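Local coordinates for GTP-binding protein (PDB 2DBY) that binds GDP, probably hydrolyses ATP, and is thought to associate with the 70S ribosome and its 50S subunit whatever nucleotide it carries, at residues F33-D37 with K38-V42; E159-P162 with L163-A167; Q223-A226 with V227-K230; W298-R301 with R302-A306; V326-W329 with D330-V333. All blocks are in the same frame, centred on the assembly; numbering follows the deposited sequence.

In the fold
The five contacts follow one another along the chain; none nests in or crosses another, and each is a local meeting within one continuous run. Contact 1 turns the chain from the loop after helix 14-25 into strand 40-44. Contact 2 opens helix 161-175, which packs against helix 124-156, and contact 3 lies on helix 222-234 between strands 204-209 and 237-241. Contact 4 closes a tight turn between strand 295-301 and helix 306-313, and contact 5 leads strand 323-328 into helix 329-335. Contacts 1 and 4 reach the same large mixed sheet, while contacts 4 and 5 share the C-terminal part, their centres about 17 Å apart.

Contact 1. Residues F33-D37 with K38-V42; sequences FATID and KNVGV
V40 turns its side chain back onto A34 and D37, and this is where the contact is tight. Its CB rests 3.5 Å from A34 O, its CG1 comes to 4.2 Å from A34 CB, and its CG2 meets D37 CB at 3.6 Å, the valine and aspartate side chains crossing at about a right angle. A branched valine suits this spot, since one methyl goes to each neighbour, and E72 of strand 66-75 closes in on both A34 and V40. T35 packs beside it, its CA 3.6 Å from V40 O and its CG2 3.9 Å from G41 CA, while its OG1 turns back to bond P32 O. What bends the chain is a type I beta turn from D37 to V40, in which V40 N donates to D37 O at 3.1 Å. An Asx turn is laid over it. With D37 CG anti to the backbone N (chi1 -176°), the carboxylate swings forward over the turn, and D37 OD2 accepts from N39 N at 2.7 Å along an almost straight bond (171° at the hydrogen), met from above the carboxylate plane. Aspartate is short enough for its carboxylate to meet the amide two residues on. The chain then enters strand 40-44, which runs antiparallel to 66-75; in related G proteins the first switch region lies here, between the first helix and the second strand. The outer side is looser. K38 stretches its chain away from the turn, a natural place for a long charged residue, and I36 likewise points away from the strand, at the exposed side of the short 3-10 segment.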
# COMPACT_ATOMS: atom_id res chain seq x y z
N PHE A 33 -6.14 5.73 13.88
CA PHE A 33 -6.89 5.15 14.99
C PHE A 33 -6.90 3.62 14.95
O PHE A 33 -6.91 2.97 15.99
CB PHE A 33 -8.33 5.67 14.98
CG PHE A 33 -9.05 5.47 16.28
CD1 PHE A 33 -10.24 4.75 16.33
CD2 PHE A 33 -8.56 6.03 17.45
CE1 PHE A 33 -10.94 4.61 17.53
CE2 PHE A 33 -9.25 5.89 18.66
CZ PHE A 33 -10.44 5.19 18.70
N ALA A 34 -6.91 3.05 13.75
CA ALA A 34 -6.92 1.59 13.63
C ALA A 34 -5.77 0.91 14.34
O ALA A 34 -5.87 -0.28 14.63
CB ALA A 34 -6.90 1.19 12.15
N THR A 35 -4.68 1.63 14.63
CA THR A 35 -3.55 0.99 15.28
C THR A 35 -3.79 0.61 16.74
O THR A 35 -2.93 0.04 17.40
CB THR A 35 -2.23 1.83 15.16
OG1 THR A 35 -2.40 3.09 15.82
CG2 THR A 35 -1.84 2.04 13.69
N ILE A 36 -4.97 0.93 17.28
CA ILE A 36 -5.23 0.49 18.65
C ILE A 36 -5.12 -1.04 18.68
O ILE A 36 -4.71 -1.63 19.68
CB ILE A 36 -6.66 0.87 19.10
CG1 ILE A 36 -6.78 2.38 19.18
CG2 ILE A 36 -6.96 0.25 20.46
CD1 ILE A 36 -8.16 2.86 19.62
N ASP A 37 -5.49 -1.68 17.56
CA ASP A 37 -5.46 -3.14 17.45
C ASP A 37 -4.01 -3.61 17.52
O ASP A 37 -3.13 -3.04 16.87
CB ASP A 37 -6.11 -3.54 16.11
CG ASP A 37 -6.23 -5.05 15.93
OD1 ASP A 37 -7.18 -5.47 15.25
OD2 ASP A 37 -5.38 -5.82 16.42
N LYS A 38 -3.75 -4.63 18.33
CA LYS A 38 -2.38 -5.13 18.48
C LYS A 38 -1.80 -5.65 17.16
O LYS A 38 -0.59 -5.72 16.99
CB LYS A 38 -2.33 -6.24 19.55
CG LYS A 38 -3.01 -7.55 19.17
CD LYS A 38 -2.67 -8.64 20.19
CE LYS A 38 -3.06 -10.03 19.71
NZ LYS A 38 -2.54 -11.10 20.63
N ASN A 39 -2.67 -5.99 16.21
CA ASN A 39 -2.20 -6.51 14.92
C ASN A 39 -2.03 -5.47 13.84
O ASN A 39 -1.70 -5.82 12.71
CB ASN A 39 -3.16 -7.58 14.40
CG ASN A 39 -3.14 -8.83 15.25
OD1 ASN A 39 -2.07 -9.28 15.66
ND2 ASN A 39 -4.31 -9.40 15.51
N VAL A 40 -2.21 -4.20 14.19
CA VAL A 40 -2.14 -3.10 13.23
C VAL A 40 -1.08 -2.06 13.59
O VAL A 40 -1.05 -1.55 14.72
CB VAL A 40 -3.53 -2.39 13.14
CG1 VAL A 40 -3.49 -1.29 12.07
CG2 VAL A 40 -4.66 -3.42 12.82
N GLY A 41 -0.19 -1.75 12.65
CA GLY A 41 0.83 -0.76 12.95
C GLY A 41 1.25 -0.10 11.66
O GLY A 41 0.78 -0.49 10.59
N VAL A 42 2.11 0.89 11.74
CA VAL A 42 2.56 1.56 10.52
C VAL A 42 4.07 1.61 10.44
O VAL A 42 4.77 1.45 11.45
CB VAL A 42 2.03 3.01 10.43
CG1 VAL A 42 0.51 3.03 10.50
CG2 VAL A 42 2.62 3.84 11.54

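Contact 2. Residues E159-P162 with L163-A167; sequences ERLP and LLEAA
The guanidinium of R160 is the flat group that reaches across, and L163 meets it at a slant, with CD2 3.6 Å from R160 NH1. Bends at chi2 (-64°) and chi3 (-76°) curl the arginine round so that NH1 reaches that methyl. Its nitrogens are bound elsewhere: NE forms a salt bridge with E153 and NH2 another with E195, so one arginine ties this turn to the helices before and after it. L161, itself exposed, meets two more side chains. Its CD1 approaches CD2 of the buried L164 at 4.1 Å and also lies 3.7 Å from E165 OE1, an apolar methyl beside the carboxylate of a residue one turn on. Beneath them the backbone ladder starts: L164 N donates to R160 O at 3.3 Å, in the carbonyl plane, followed by E165 N to L161 O and A166 N to P162 O, both 3.0 Å. P162 suits this first turn because its missing N-H breaks no helical bond there. L164 and A167, both buried, face L147, and A167 also meets F192. Helix 161-175 thus packs antiparallel to helix 124-156, forming the helical hairpin of the predicted coiled coil.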
# COMPACT_ATOMS: atom_id res chain seq x y z
N GLU A 159 -29.30 -0.06 -16.15
CA GLU A 159 -28.06 0.50 -15.62
C GLU A 159 -27.24 -0.54 -14.86
O GLU A 159 -26.05 -0.34 -14.59
CB GLU A 159 -28.36 1.68 -14.70
CG GLU A 159 -27.95 3.04 -15.25
CD GLU A 159 -28.40 3.27 -16.68
OE1 GLU A 159 -27.76 2.72 -17.61
OE2 GLU A 159 -29.39 4.01 -16.88
N ARG A 160 -27.89 -1.63 -14.48
CA ARG A 160 -27.22 -2.69 -13.74
C ARG A 160 -26.61 -3.72 -14.70
O ARG A 160 -25.75 -4.51 -14.32
CB ARG A 160 -28.25 -3.39 -12.83
CG ARG A 160 -28.98 -2.45 -11.86
CD ARG A 160 -27.99 -1.85 -10.88
NE ARG A 160 -27.61 -2.82 -9.86
CZ ARG A 160 -26.50 -2.73 -9.13
NH1 ARG A 160 -25.66 -1.72 -9.33
NH2 ARG A 160 -26.23 -3.65 -8.21
N LEU A 161 -27.04 -3.70 -15.95
CA LEU A 161 -26.56 -4.68 -16.92
C LEU A 161 -25.03 -4.76 -17.07
O LEU A 161 -24.46 -5.87 -17.17
CB LEU A 161 -27.23 -4.41 -18.27
CG LEU A 161 -26.99 -5.41 -19.40
CD1 LEU A 161 -27.27 -6.83 -18.93
CD2 LEU A 161 -27.89 -5.05 -20.55
N PRO A 162 -24.33 -3.62 -17.10
CA PRO A 162 -22.87 -3.73 -17.24
C PRO A 162 -22.22 -4.52 -16.09
O PRO A 162 -21.24 -5.25 -16.30
CB PRO A 162 -22.41 -2.27 -17.29
CG PRO A 162 -23.60 -1.56 -17.91
CD PRO A 162 -24.78 -2.22 -17.25
N LEU A 163 -22.73 -4.36 -14.87
CA LEU A 163 -22.14 -5.11 -13.76
C LEU A 163 -22.40 -6.61 -13.95
O LEU A 163 -21.54 -7.45 -13.66
CB LEU A 163 -22.73 -4.64 -12.42
CG LEU A 163 -22.16 -3.32 -11.90
CD1 LEU A 163 -22.69 -2.15 -12.73
CD2 LEU A 163 -22.55 -3.17 -10.44
N LEU A 164 -23.58 -6.95 -14.44
CA LEU A 164 -23.90 -8.36 -14.66
C LEU A 164 -22.93 -8.95 -15.70
O LEU A 164 -22.42 -10.06 -15.52
CB LEU A 164 -25.35 -8.52 -15.17
CG LEU A 164 -25.76 -9.93 -15.59
CD1 LEU A 164 -25.75 -10.89 -14.38
CD2 LEU A 164 -27.16 -9.87 -16.22
N GLU A 165 -22.69 -8.22 -16.80
CA GLU A 165 -21.81 -8.74 -17.85
C GLU A 165 -20.36 -8.86 -17.37
O GLU A 165 -19.63 -9.80 -17.74
CB GLU A 165 -21.92 -7.89 -19.10
CG GLU A 165 -23.38 -7.84 -19.64
CD GLU A 165 -24.03 -9.22 -19.69
OE1 GLU A 165 -24.76 -9.58 -18.73
OE2 GLU A 165 -23.80 -9.96 -20.67
N ALA A 166 -19.94 -7.92 -16.53
CA ALA A 166 -18.59 -7.98 -15.96
C ALA A 166 -18.50 -9.23 -15.08
O ALA A 166 -17.51 -9.98 -15.10
CB ALA A 166 -18.31 -6.73 -15.14
N ALA A 167 -19.53 -9.44 -14.26
CA ALA A 167 -19.56 -10.60 -13.37
C ALA A 167 -19.50 -11.91 -14.17
O ALA A 167 -18.83 -12.86 -13.76
CB ALA A 167 -20.84 -10.55 -12.49

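Contact 3. Residues Q223-A226 with V227-K230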
# COMPACT_ATOMS: atom_id res chain seq x y z
N GLN A 223 14.24 -20.61 -5.47
CA GLN A 223 12.94 -20.41 -4.86
C GLN A 223 12.42 -18.99 -5.15
O GLN A 223 11.23 -18.82 -5.44
CB GLN A 223 13.02 -20.69 -3.36
CG GLN A 223 13.24 -22.17 -3.06
CD GLN A 223 13.20 -22.48 -1.58
OE1 GLN A 223 13.98 -21.94 -0.79
NE2 GLN A 223 12.30 -23.37 -1.19
N VAL A 224 13.30 -17.99 -5.07
CA VAL A 224 12.90 -16.61 -5.37
C VAL A 224 12.55 -16.52 -6.86
O VAL A 224 11.59 -15.88 -7.25
CB VAL A 224 14.03 -15.60 -5.05
CG1 VAL A 224 13.64 -14.18 -5.51
CG2 VAL A 224 14.31 -15.62 -3.56
N GLU A 225 13.35 -17.18 -7.70
CA GLU A 225 13.04 -17.16 -9.13
C GLU A 225 11.66 -17.78 -9.41
O GLU A 225 10.92 -17.28 -10.26
CB GLU A 225 14.14 -17.90 -9.90
CG GLU A 225 15.37 -17.05 -10.07
CD GLU A 225 15.04 -15.75 -10.79
OE1 GLU A 225 14.14 -15.76 -11.66
OE2 GLU A 225 15.67 -14.72 -10.51
N ALA A 226 11.32 -18.86 -8.72
CA ALA A 226 10.01 -19.51 -8.92
C ALA A 226 8.92 -18.55 -8.46
O ALA A 226 7.87 -18.45 -9.09
CB ALA A 226 9.90 -20.81 -8.13
N VAL A 227 9.17 -17.86 -7.34
CA VAL A 227 8.20 -16.88 -6.85
C VAL A 227 7.97 -15.76 -7.87
O VAL A 227 6.82 -15.34 -8.08
CB VAL A 227 8.67 -16.30 -5.47
CG1 VAL A 227 7.85 -15.04 -5.08
CG2 VAL A 227 8.51 -17.37 -4.43
N ARG A 228 9.03 -15.27 -8.53
CA ARG A 228 8.87 -14.23 -9.55
C ARG A 228 8.02 -14.77 -10.71
O ARG A 228 7.16 -14.06 -11.26
CB ARG A 228 10.24 -13.75 -10.08
CG ARG A 228 11.07 -13.01 -9.04
CD ARG A 228 12.33 -12.44 -9.63
NE ARG A 228 13.21 -11.81 -8.62
CZ ARG A 228 12.98 -10.64 -8.03
NH1 ARG A 228 11.89 -9.93 -8.31
NH2 ARG A 228 13.85 -10.17 -7.14
N ARG A 229 8.25 -16.03 -11.10
CA ARG A 229 7.49 -16.68 -12.19
C ARG A 229 5.98 -16.75 -11.85
O ARG A 229 5.12 -16.40 -12.69
CB ARG A 229 8.07 -18.08 -12.45
CG ARG A 229 7.27 -19.00 -13.37
CD ARG A 229 8.18 -20.15 -13.90
NE ARG A 229 8.94 -20.86 -12.86
CZ ARG A 229 8.41 -21.77 -12.04
NH1 ARG A 229 7.13 -22.09 -12.13
NH2 ARG A 229 9.17 -22.39 -11.13
N LYS A 230 5.67 -17.19 -10.63
CA LYS A 230 4.29 -17.30 -10.17
C LYS A 230 3.68 -15.91 -10.05
O LYS A 230 2.50 -15.72 -10.33
CB LYS A 230 4.23 -17.96 -8.79
CG LYS A 230 2.82 -18.08 -8.23
CD LYS A 230 2.02 -19.15 -8.95
CE LYS A 230 0.77 -19.55 -8.17
NZ LYS A 230 1.08 -20.06 -6.81
O HOH W 1 15.51 -13.44 -8.42
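R228 lays its extended chain alongside V224, the two side chains pointing the same way, with NE 3.9 Å from V224 CG1. Its polar end is well supplied. R228 NE donates to a water 2.8 Å away, which sits in the guanidinium plane at its edge and lies 2.5 Å from E225 OE2, a distance short enough to leave details of that second link doubtful. The carboxylate and guanidinium do not touch directly: E225 OE2 and R228 NE are 4.3 Å apart, so their attraction is probably mediated partly by the water. R228 NH2 has its own acceptor in D217 O. Along the backbone, the acceptors of residues 223-226 are filled in order: Q223 O by V227 N at 3.0 Å, V224 O by R228 N at 2.9 Å, E225 O by R229 N and A226 O by K230 N. The amide of V224 is taken by N221 OD1, just before the helix. This is the helix of the beta-alpha-beta crossover from strand 204-209 to strand 237-241, in the G domain. Small branched residues suit its sheet-facing side: V227 meets Y206 and V238, and V224 meets V240, its side chain about 8 Å from that of N209, which binds GDP. On the more exposed side, A226 is small enough for R229 to fold over it, a bend at chi3 (50°) bringing NH2 to 3.5 Å from A226 CB.

Contact 4. Residues W298-R301 with R302-A306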
# COMPACT_ATOMS: atom_id res chain seq x y z
N TRP A 298 2.11 14.11 3.28
CA TRP A 298 0.73 13.67 3.41
C TRP A 298 0.46 12.63 2.34
O TRP A 298 1.07 12.66 1.27
CB TRP A 298 -0.24 14.84 3.23
CG TRP A 298 0.02 15.97 4.15
CD1 TRP A 298 0.90 17.01 3.96
CD2 TRP A 298 -0.63 16.22 5.40
NE1 TRP A 298 0.82 17.89 5.02
CE2 TRP A 298 -0.11 17.43 5.92
CE3 TRP A 298 -1.61 15.53 6.14
CZ2 TRP A 298 -0.54 17.97 7.14
CZ3 TRP A 298 -2.03 16.08 7.36
CH2 TRP A 298 -1.49 17.28 7.84
N THR A 299 -0.47 11.72 2.62
CA THR A 299 -0.79 10.64 1.69
C THR A 299 -2.26 10.63 1.26
O THR A 299 -3.15 10.76 2.10
CB THR A 299 -0.51 9.27 2.35
OG1 THR A 299 0.88 9.18 2.68
CG2 THR A 299 -0.89 8.11 1.43
N VAL A 300 -2.49 10.51 -0.04
CA VAL A 300 -3.83 10.40 -0.61
C VAL A 300 -3.78 9.39 -1.74
O VAL A 300 -2.72 9.10 -2.30
CB VAL A 300 -4.36 11.73 -1.19
CG1 VAL A 300 -4.56 12.73 -0.08
CG2 VAL A 300 -3.44 12.25 -2.25
N ARG A 301 -4.94 8.83 -2.08
CA ARG A 301 -5.02 7.88 -3.17
C ARG A 301 -4.86 8.60 -4.51
O ARG A 301 -5.29 9.75 -4.67
CB ARG A 301 -6.38 7.17 -3.11
CG ARG A 301 -6.62 6.43 -1.81
CD ARG A 301 -8.08 6.05 -1.63
NE ARG A 301 -8.25 5.09 -0.55
CZ ARG A 301 -9.42 4.57 -0.18
NH1 ARG A 301 -10.54 4.93 -0.80
NH2 ARG A 301 -9.47 3.69 0.81
N ARG A 302 -4.21 7.96 -5.46
CA ARG A 302 -4.05 8.56 -6.77
C ARG A 302 -5.46 8.84 -7.31
O ARG A 302 -6.33 7.97 -7.25
CB ARG A 302 -3.30 7.60 -7.70
CG ARG A 302 -3.19 8.08 -9.15
CD ARG A 302 -2.09 7.32 -9.91
NE ARG A 302 -0.76 7.88 -9.65
CZ ARG A 302 -0.03 7.65 -8.56
NH1 ARG A 302 -0.50 6.87 -7.59
NH2 ARG A 302 1.16 8.22 -8.42
N GLY A 303 -5.67 10.06 -7.80
CA GLY A 303 -6.98 10.43 -8.32
C GLY A 303 -7.66 11.47 -7.45
O GLY A 303 -8.60 12.14 -7.88
N THR A 304 -7.17 11.60 -6.22
CA THR A 304 -7.69 12.55 -5.25
C THR A 304 -7.48 14.00 -5.74
O THR A 304 -6.38 14.37 -6.16
CB THR A 304 -6.97 12.37 -3.88
OG1 THR A 304 -7.21 11.05 -3.39
CG2 THR A 304 -7.48 13.40 -2.85
N LYS A 305 -8.54 14.79 -5.69
CA LYS A 305 -8.50 16.20 -6.12
C LYS A 305 -8.04 17.12 -5.00
O LYS A 305 -8.03 16.74 -3.83
CB LYS A 305 -9.89 16.68 -6.55
CG LYS A 305 -10.61 15.76 -7.50
CD LYS A 305 -10.02 15.78 -8.87
CE LYS A 305 -11.05 15.31 -9.89
NZ LYS A 305 -10.51 15.38 -11.27
N ALA A 306 -7.71 18.35 -5.37
CA ALA A 306 -7.20 19.34 -4.42
C ALA A 306 -8.06 19.51 -3.16
O ALA A 306 -7.53 19.57 -2.06
CB ALA A 306 -7.02 20.68 -5.13
O HOH W 2 -7.42 9.63 -0.46
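A type II beta turn runs from R301 to T304, with G303 at its third position and T304 N donating to R301 O at 3.1 Å. The positive phi of G303, 112°, is why no side chain is tolerated there: a CB would be pressed against the carbonyl oxygen of R302. T304 adds a second grip on the same acceptor. Its OG1 stands beside its own backbone N (chi1 -61°), so hydroxyl and amide both reach back to R301 O, the hydroxyl donating at 2.6 Å. The hydroxyl bond fixes the rotation of the threonine, and the two bonds together hold the turn closed. Its methyl then leans onto the strand: CG2 lies 4.1 Å from V300 CG1, and OG1 is 3.7 Å from V300 CB, the two branched side chains crossing at a slant. Threonine suits this buried position because one branch is polar and the other apolar. A water bridges R301 and T304, accepting from R301 N at 3.1 Å and donating to T304 OG1 at 3.3 Å. The arginines lead outward, their long chains suited to the exposed bend: R302 makes a salt bridge with D283, while R301 touches L284 and L2. V300 packs on L285 and F287 of strand 284-290, to which its own strand is hydrogen-bonded antiparallel in a hairpin, and K305 stands at the N-cap of helix 306-313. A hairpin followed by a helix is consistent with the start of the ubiquitin-like beta-grasp fold of the TGS domain in the YchF/OLA1 family.

Contact 5. Residues V326-W329 with D330-V333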
# COMPACT_ATOMS: atom_id res chain seq x y z
N VAL A 326 0.03 25.47 -5.75
CA VAL A 326 0.64 24.17 -5.97
C VAL A 326 1.92 24.32 -6.76
O VAL A 326 1.98 25.08 -7.73
CB VAL A 326 -0.29 23.25 -6.80
CG1 VAL A 326 0.35 21.87 -6.98
CG2 VAL A 326 -1.65 23.16 -6.13
N ILE A 327 2.94 23.57 -6.36
CA ILE A 327 4.22 23.60 -7.06
C ILE A 327 4.97 22.32 -6.73
O ILE A 327 4.93 21.86 -5.59
CB ILE A 327 5.07 24.85 -6.63
CG1 ILE A 327 6.44 24.83 -7.33
CG2 ILE A 327 5.24 24.87 -5.10
CD1 ILE A 327 7.34 26.01 -6.98
N PRO A 328 5.60 21.70 -7.73
CA PRO A 328 6.38 20.47 -7.56
C PRO A 328 7.47 20.76 -6.54
O PRO A 328 8.09 21.82 -6.57
CB PRO A 328 6.96 20.23 -8.93
CG PRO A 328 5.93 20.81 -9.84
CD PRO A 328 5.49 22.07 -9.15
N TRP A 329 7.72 19.82 -5.63
CA TRP A 329 8.70 20.07 -4.59
C TRP A 329 10.06 20.48 -5.14
O TRP A 329 10.75 21.31 -4.55
CB TRP A 329 8.89 18.83 -3.71
CG TRP A 329 9.65 17.74 -4.42
CD1 TRP A 329 9.13 16.83 -5.30
CD2 TRP A 329 11.06 17.51 -4.38
NE1 TRP A 329 10.13 16.05 -5.81
CE2 TRP A 329 11.33 16.45 -5.26
CE3 TRP A 329 12.12 18.11 -3.69
CZ2 TRP A 329 12.62 15.96 -5.48
CZ3 TRP A 329 13.42 17.61 -3.90
CH2 TRP A 329 13.64 16.55 -4.79
N ASP A 330 10.46 19.89 -6.26
CA ASP A 330 11.77 20.18 -6.83
C ASP A 330 11.87 21.61 -7.34
O ASP A 330 12.95 22.21 -7.30
CB ASP A 330 12.09 19.21 -7.96
CG ASP A 330 10.98 19.12 -8.98
OD1 ASP A 330 11.27 19.17 -10.20
OD2 ASP A 330 9.82 18.99 -8.57
N LYS A 331 10.75 22.16 -7.79
CA LYS A 331 10.74 23.53 -8.29
C LYS A 331 10.72 24.50 -7.11
O LYS A 331 11.24 25.61 -7.20
CB LYS A 331 9.52 23.77 -9.20
CG LYS A 331 9.47 22.89 -10.44
CD LYS A 331 10.73 22.98 -11.28
CE LYS A 331 10.93 24.36 -11.92
NZ LYS A 331 12.19 24.41 -12.74
N LEU A 332 10.10 24.10 -6.00
CA LEU A 332 10.09 24.97 -4.83
C LEU A 332 11.54 25.02 -4.31
O LEU A 332 12.04 26.06 -3.90
CB LEU A 332 9.16 24.43 -3.74
CG LEU A 332 8.97 25.30 -2.49
CD1 LEU A 332 8.55 26.74 -2.90
CD2 LEU A 332 7.90 24.66 -1.58
N VAL A 333 12.20 23.86 -4.31
CA VAL A 333 13.58 23.80 -3.84
C VAL A 333 14.49 24.60 -4.80
O VAL A 333 15.35 25.36 -4.35
CB VAL A 333 14.09 22.33 -3.78
CG1 VAL A 333 15.59 22.28 -3.48
CG2 VAL A 333 13.32 21.58 -2.66
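W329 holds its indole over D330, the two side chains crossing at about a right angle. With CG between the backbone N and the carbonyl carbon (chi1 73°), the ring folds forward over the next residue. D330 CB then lies over the centre of the six-membered ring, 4.0 Å from its centroid, in a CH-pi contact. The carboxylate is turned 52° from the ring plane, and D330 OD2 leans back to P328 CB at 3.1 Å. V333, one turn on, runs alongside the tryptophan, its CG2 3.8 Å from W329 CE3. I327 approaches from the strand at about a right angle to both K331 and L332: its CG1 meets K331 CB at 3.8 Å, and its CD1 lies 4.0 Å from L332 CB. A long, extended isoleucine can bridge strand and helix in this way. P328 occupies the N-cap position, and its carbonyl starts the helix by accepting twice, from K331 N at 2.9 Å and from L332 N at 3.1 Å. K331 bends off to a salt bridge with E334 and a cation-pi contact with W346. Around this strand-to-helix corner, I327 and L332 pack on W338 and A341 of helix 338-343, L332 and W329 also touch V361 on strand 360-365, and W329 and V333 face helix 48-57, where R49 makes a cation-pi contact with the indole.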